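Local structure of thiosulfate sulfurtransferase (Pseudomonas aeruginosa, 1YT8) at residues Ala446-Glu449 with Val450-Leu453; Gly171-Leu174 with Val175-Val178. The protein probably transfers sulfur from thiosulfate to cyanide, as rhodaneses do, using a single chain built from repeated rhodanese-like domains. All blocks are in the same frame, centred on the assembly; numbering follows the deposited sequence.

Interaction 1: residues Ala446-Glu449 with Val450-Leu453; sequences AVAE and VQAL
Val450 N reaches back to Ala446 O at 3.1 Å, and the same i to i+4 bond recurs from Val447 O to Gln451 N, from Ala448 O to Ala452 N and from Glu449 O to Leu453 N (2.9 Å). Four such bonds in succession make the two segments one alpha-helical run. The third is the least regular, its donor tilted 26° from the carbonyl plane of Ala448. Over this backbone the side chains pair four residues apart. The extended chain of Glu449 runs alongside Leu453, both pointing the same way: Leu453 CD1 lies 3.7 Å from Glu449 CG and 3.6 Å from its OE2, so the leucine methyl packs against the glutamate's methylene part and flanks its acid end. Glutamate suits this partly exposed place because its stem can pack while its carboxylate turns to a charge. Gln451 crosses Val447 at a slant, setting its amide carbon CD 3.8 Å from Val447 CG1. With chi1 at -66°, Gln451 CG swings back over the preceding turn, 3.2 Å from Val447 O. Val450, compact and branched as suits its buried place, sets CG2 3.3 Å from Ala446 O. This helix, 441-454, is the crossover of a beta-alpha-beta unit: Val447 and Val450 rest on strands 432-436 and 458-461 through Leu435 and Val458, while Glu449, Val450 and Leu453 meet Leu420 of helix 420-427. Glu449 OE1 also forms a salt bridge with Arg82, which lies on helix 75-85 far earlier in the chain.

Interaction 2: residues Gly171-Leu174 with Val175-Val178; sequences GAEL and VLRV
Glu173 and Arg177, one helical turn apart, are joined by a salt bridge in which two nitrogens of the arginine converge on one carboxylate oxygen. Arg177 NE lies 2.8 Å from Glu173 OE1 and NH2 lies 2.9 Å from the same atom, NE on its anti side and NH2 on its syn side. OE1 sits in the guanidinium plane, yet both nitrogens approach from one face of the carboxylate, whose plane is turned 35° from that of the guanidinium. Both chains bend at chi2 (-68° in Glu173, -79° in Arg177), which folds the charged ends back beside each other. Glutamate and arginine suit this buried place because each charge has an opposite one at hand; Glu173 OE2 has a second salt bridge, to Arg334.

In van der Waals contact with these polar groups, the aliphatic Leu176 CD2 lies over one face of the guanidinium, offset toward its rim, and 3.7 Å from Glu173 OE1. Leu174 and Val178 suit their buried side, where they pack on Val191 and Val189 of strand 188-192.

Backbone bonds begin the helix: Arg177 N binds Glu173 O at 2.8 Å and Val178 N binds Leu174 O at 3.0 Å. A water accepts from Val175 N at 3.0 Å and donates weakly to Ala172 O, so it bridges the backbone where the helix starts. Such an i to i+4 glutamate-arginine pair is a familiar side-chain link in alpha-helices; here it lies at the N-terminal end of helix 174-181 in a rhodanese-like domain, against helix 334-344 from a later part of the chain.

From the N terminus, the chain reaches interaction 2 first, where the loop after strand 167-168 turns into helix 174-181, and only much later interaction 1, within helix 441-454. Each is a contact between adjoining segments, so neither closes a long loop, and the two follow in series without nesting or crossing. They belong to different rhodanese-like domains, on opposite sides of the chain's centre, with centres about 49 Å apart and nearest atoms about 36 Å apart. Each helix flanks a five-stranded parallel sheet of order 1-5-4-2-3. Interaction 2 ties its domain to helix 334-344, and interaction 1 ties its own to helix 75-85.

Interaction 1: residues Ala446-Glu449 with Val450-Leu453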
ATOM      1  N   ALA A 446     -14.454   9.308 -15.932  1.00 16.59           N
ATOM      2  CA  ALA A 446     -15.795   9.558 -15.417  1.00 17.89           C
ATOM      3  C   ALA A 446     -16.704  10.341 -16.361  1.00 17.74           C
ATOM      4  O   ALA A 446     -17.908  10.443 -16.119  1.00 16.57           O
ATOM      5  CB  ALA A 446     -15.702  10.286 -14.073  1.00 18.04           C
ATOM      6  N   VAL A 447     -16.138  10.890 -17.431  1.00 15.76           N
ATOM      7  CA  VAL A 447     -16.925  11.676 -18.377  1.00 16.14           C
ATOM      8  C   VAL A 447     -18.164  10.949 -18.901  1.00 17.87           C
ATOM      9  O   VAL A 447     -19.274  11.483 -18.839  1.00 16.75           O
ATOM     10  CB  VAL A 447     -16.059  12.132 -19.579  1.00 16.11           C
ATOM     11  CG1 VAL A 447     -16.925  12.852 -20.611  1.00 15.11           C
ATOM     12  CG2 VAL A 447     -14.953  13.058 -19.089  1.00 14.26           C
ATOM     13  N   ALA A 448     -17.980   9.735 -19.412  1.00 16.61           N
ATOM     14  CA  ALA A 448     -19.092   8.967 -19.961  1.00 17.31           C
ATOM     15  C   ALA A 448     -20.244   8.767 -18.982  1.00 17.17           C
ATOM     16  O   ALA A 448     -21.413   8.876 -19.363  1.00 17.29           O
ATOM     17  CB  ALA A 448     -18.594   7.611 -20.471  1.00 18.56           C
ATOM     18  N   GLU A 449     -19.926   8.472 -17.726  1.00 15.59           N
ATOM     19  CA  GLU A 449     -20.969   8.262 -16.730  1.00 15.81           C
ATOM     20  C   GLU A 449     -21.712   9.555 -16.406  1.00 14.81           C
ATOM     21  O   GLU A 449     -22.933   9.560 -16.273  1.00 15.23           O
ATOM     22  CB  GLU A 449     -20.396   7.676 -15.436  1.00 16.11           C
ATOM     23  CG  GLU A 449     -21.501   7.186 -14.514  1.00 15.74           C
ATOM     24  CD  GLU A 449     -21.006   6.536 -13.240  1.00 17.63           C
ATOM     25  OE1 GLU A 449     -19.834   6.107 -13.183  1.00 20.49           O
ATOM     26  OE2 GLU A 449     -21.814   6.443 -12.295  1.00 18.86           O
ATOM     27  N   VAL A 450     -20.981  10.653 -16.275  1.00 15.51           N
ATOM     28  CA  VAL A 450     -21.636  11.918 -15.974  1.00 15.26           C
ATOM     29  C   VAL A 450     -22.573  12.295 -17.125  1.00 15.39           C
ATOM     30  O   VAL A 450     -23.686  12.775 -16.900  1.00 15.72           O
ATOM     31  CB  VAL A 450     -20.608  13.046 -15.732  1.00 13.21           C
ATOM     32  CG1 VAL A 450     -21.338  14.355 -15.480  1.00 13.57           C
ATOM     33  CG2 VAL A 450     -19.729  12.700 -14.521  1.00 13.83           C
ATOM     34  N   GLN A 451     -22.132  12.065 -18.357  1.00 15.68           N
ATOM     35  CA  GLN A 451     -22.969  12.372 -19.513  1.00 16.16           C
ATOM     36  C   GLN A 451     -24.231  11.523 -19.488  1.00 15.99           C
ATOM     37  O   GLN A 451     -25.329  12.017 -19.739  1.00 17.27           O
ATOM     38  CB  GLN A 451     -22.220  12.096 -20.817  1.00 16.89           C
ATOM     39  CG  GLN A 451     -21.024  12.982 -21.067  1.00 17.63           C
ATOM     40  CD  GLN A 451     -20.278  12.570 -22.314  1.00 19.79           C
ATOM     41  OE1 GLN A 451     -19.903  11.409 -22.464  1.00 19.32           O
ATOM     42  NE2 GLN A 451     -20.055  13.519 -23.216  1.00 22.14           N
ATOM     43  N   ALA A 452     -24.070  10.239 -19.182  1.00 16.09           N
ATOM     44  CA  ALA A 452     -25.204   9.317 -19.139  1.00 17.49           C
ATOM     45  C   ALA A 452     -26.219   9.674 -18.058  1.00 17.60           C
ATOM     46  O   ALA A 452     -27.427   9.700 -18.309  1.00 16.97           O
ATOM     47  CB  ALA A 452     -24.707   7.886 -18.936  1.00 18.96           C
ATOM     48  N   LEU A 453     -25.727   9.959 -16.856  1.00 17.82           N
ATOM     49  CA  LEU A 453     -26.604  10.299 -15.742  1.00 18.52           C
ATOM     50  C   LEU A 453     -27.277  11.667 -15.861  1.00 19.50           C
ATOM     51  O   LEU A 453     -28.428  11.832 -15.449  1.00 20.87           O
ATOM     52  CB  LEU A 453     -25.819  10.237 -14.423  1.00 17.85           C
ATOM     53  CG  LEU A 453     -25.283   8.863 -14.012  1.00 20.20           C
ATOM     54  CD1 LEU A 453     -24.247   9.026 -12.900  1.00 18.96           C
ATOM     55  CD2 LEU A 453     -26.443   7.977 -13.557  1.00 18.97           C
TER

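Interaction 2: residues Gly171-Leu174 with Val175-Val178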
ATOM      1  N   GLY A 171      12.343  -0.321   6.819  1.00 15.79           N
ATOM      2  CA  GLY A 171      12.450  -1.766   6.958  1.00 16.39           C
ATOM      3  C   GLY A 171      13.522  -2.572   6.243  1.00 15.84           C
ATOM      4  O   GLY A 171      14.331  -3.240   6.892  1.00 14.23           O
ATOM      5  N   ALA A 172      13.528  -2.537   4.915  1.00 14.86           N
ATOM      6  CA  ALA A 172      14.503  -3.315   4.156  1.00 14.76           C
ATOM      7  C   ALA A 172      15.942  -2.824   4.293  1.00 12.85           C
ATOM      8  O   ALA A 172      16.877  -3.570   4.018  1.00 14.98           O
ATOM      9  CB  ALA A 172      14.107  -3.360   2.686  1.00 13.95           C
ATOM     10  N   GLU A 173      16.115  -1.580   4.726  1.00 14.98           N
ATOM     11  CA  GLU A 173      17.444  -0.996   4.886  1.00 13.77           C
ATOM     12  C   GLU A 173      18.141  -1.411   6.188  1.00 13.74           C
ATOM     13  O   GLU A 173      19.354  -1.275   6.315  1.00 12.72           O
ATOM     14  CB  GLU A 173      17.356   0.537   4.857  1.00 15.52           C
ATOM     15  CG  GLU A 173      16.691   1.153   3.625  1.00 17.35           C
ATOM     16  CD  GLU A 173      17.496   0.967   2.345  1.00 17.21           C
ATOM     17  OE1 GLU A 173      18.739   0.864   2.426  1.00 16.83           O
ATOM     18  OE2 GLU A 173      16.884   0.946   1.255  1.00 16.63           O
ATOM     19  N   LEU A 174      17.379  -1.917   7.152  1.00 13.44           N
ATOM     20  CA  LEU A 174      17.941  -2.295   8.449  1.00 13.05           C
ATOM     21  C   LEU A 174      19.194  -3.169   8.437  1.00 12.85           C
ATOM     22  O   LEU A 174      20.227  -2.780   8.986  1.00 14.72           O
ATOM     23  CB  LEU A 174      16.853  -2.941   9.316  1.00 13.77           C
ATOM     24  CG  LEU A 174      15.777  -1.952   9.795  1.00 10.86           C
ATOM     25  CD1 LEU A 174      14.604  -2.715  10.377  1.00 13.37           C
ATOM     26  CD2 LEU A 174      16.369  -1.004  10.840  1.00  9.31           C
ATOM     27  N   VAL A 175      19.121  -4.342   7.820  1.00 12.08           N
ATOM     28  CA  VAL A 175      20.277  -5.232   7.782  1.00 12.30           C
ATOM     29  C   VAL A 175      21.437  -4.619   6.999  1.00 12.49           C
ATOM     30  O   VAL A 175      22.606  -4.853   7.313  1.00 15.99           O
ATOM     31  CB  VAL A 175      19.887  -6.598   7.172  1.00 12.48           C
ATOM     32  CG1 VAL A 175      21.109  -7.501   7.054  1.00 14.46           C
ATOM     33  CG2 VAL A 175      18.835  -7.259   8.054  1.00 12.53           C
ATOM     34  N   LEU A 176      21.114  -3.814   5.993  1.00 12.49           N
ATOM     35  CA  LEU A 176      22.137  -3.177   5.167  1.00 13.71           C
ATOM     36  C   LEU A 176      22.870  -2.008   5.832  1.00 15.47           C
ATOM     37  O   LEU A 176      24.075  -1.842   5.639  1.00 17.41           O
ATOM     38  CB  LEU A 176      21.517  -2.678   3.858  1.00 14.38           C
ATOM     39  CG  LEU A 176      22.431  -1.953   2.855  1.00 15.49           C
ATOM     40  CD1 LEU A 176      23.445  -2.929   2.271  1.00 12.78           C
ATOM     41  CD2 LEU A 176      21.589  -1.355   1.734  1.00 13.65           C
ATOM     42  N   ARG A 177      22.154  -1.205   6.615  1.00 14.97           N
ATOM     43  CA  ARG A 177      22.751  -0.021   7.237  1.00 16.23           C
ATOM     44  C   ARG A 177      23.176  -0.107   8.699  1.00 15.62           C
ATOM     45  O   ARG A 177      23.944   0.737   9.159  1.00 15.78           O
ATOM     46  CB  ARG A 177      21.780   1.156   7.119  1.00 17.25           C
ATOM     47  CG  ARG A 177      21.051   1.252   5.790  1.00 18.97           C
ATOM     48  CD  ARG A 177      21.911   1.848   4.699  1.00 17.86           C
ATOM     49  NE  ARG A 177      21.206   1.831   3.421  1.00 17.67           N
ATOM     50  CZ  ARG A 177      21.686   2.341   2.292  1.00 19.48           C
ATOM     51  NH1 ARG A 177      22.880   2.920   2.278  1.00 18.40           N
ATOM     52  NH2 ARG A 177      20.979   2.256   1.171  1.00 16.46           N
ATOM     53  N   VAL A 178      22.692  -1.111   9.427  1.00 14.22           N
ATOM     54  CA  VAL A 178      22.983  -1.216  10.857  1.00 15.39           C
ATOM     55  C   VAL A 178      24.444  -1.187  11.305  1.00 17.34           C
ATOM     56  O   VAL A 178      24.760  -0.605  12.345  1.00 16.94           O
ATOM     57  CB  VAL A 178      22.292  -2.463  11.484  1.00 14.76           C
ATOM     58  CG1 VAL A 178      22.953  -3.740  11.002  1.00 13.55           C
ATOM     59  CG2 VAL A 178      22.333  -2.368  13.010  1.00 17.07           C
TER
HETATM   60  O   HOH W   1      16.876  -5.439   6.073  1.00 19.21           O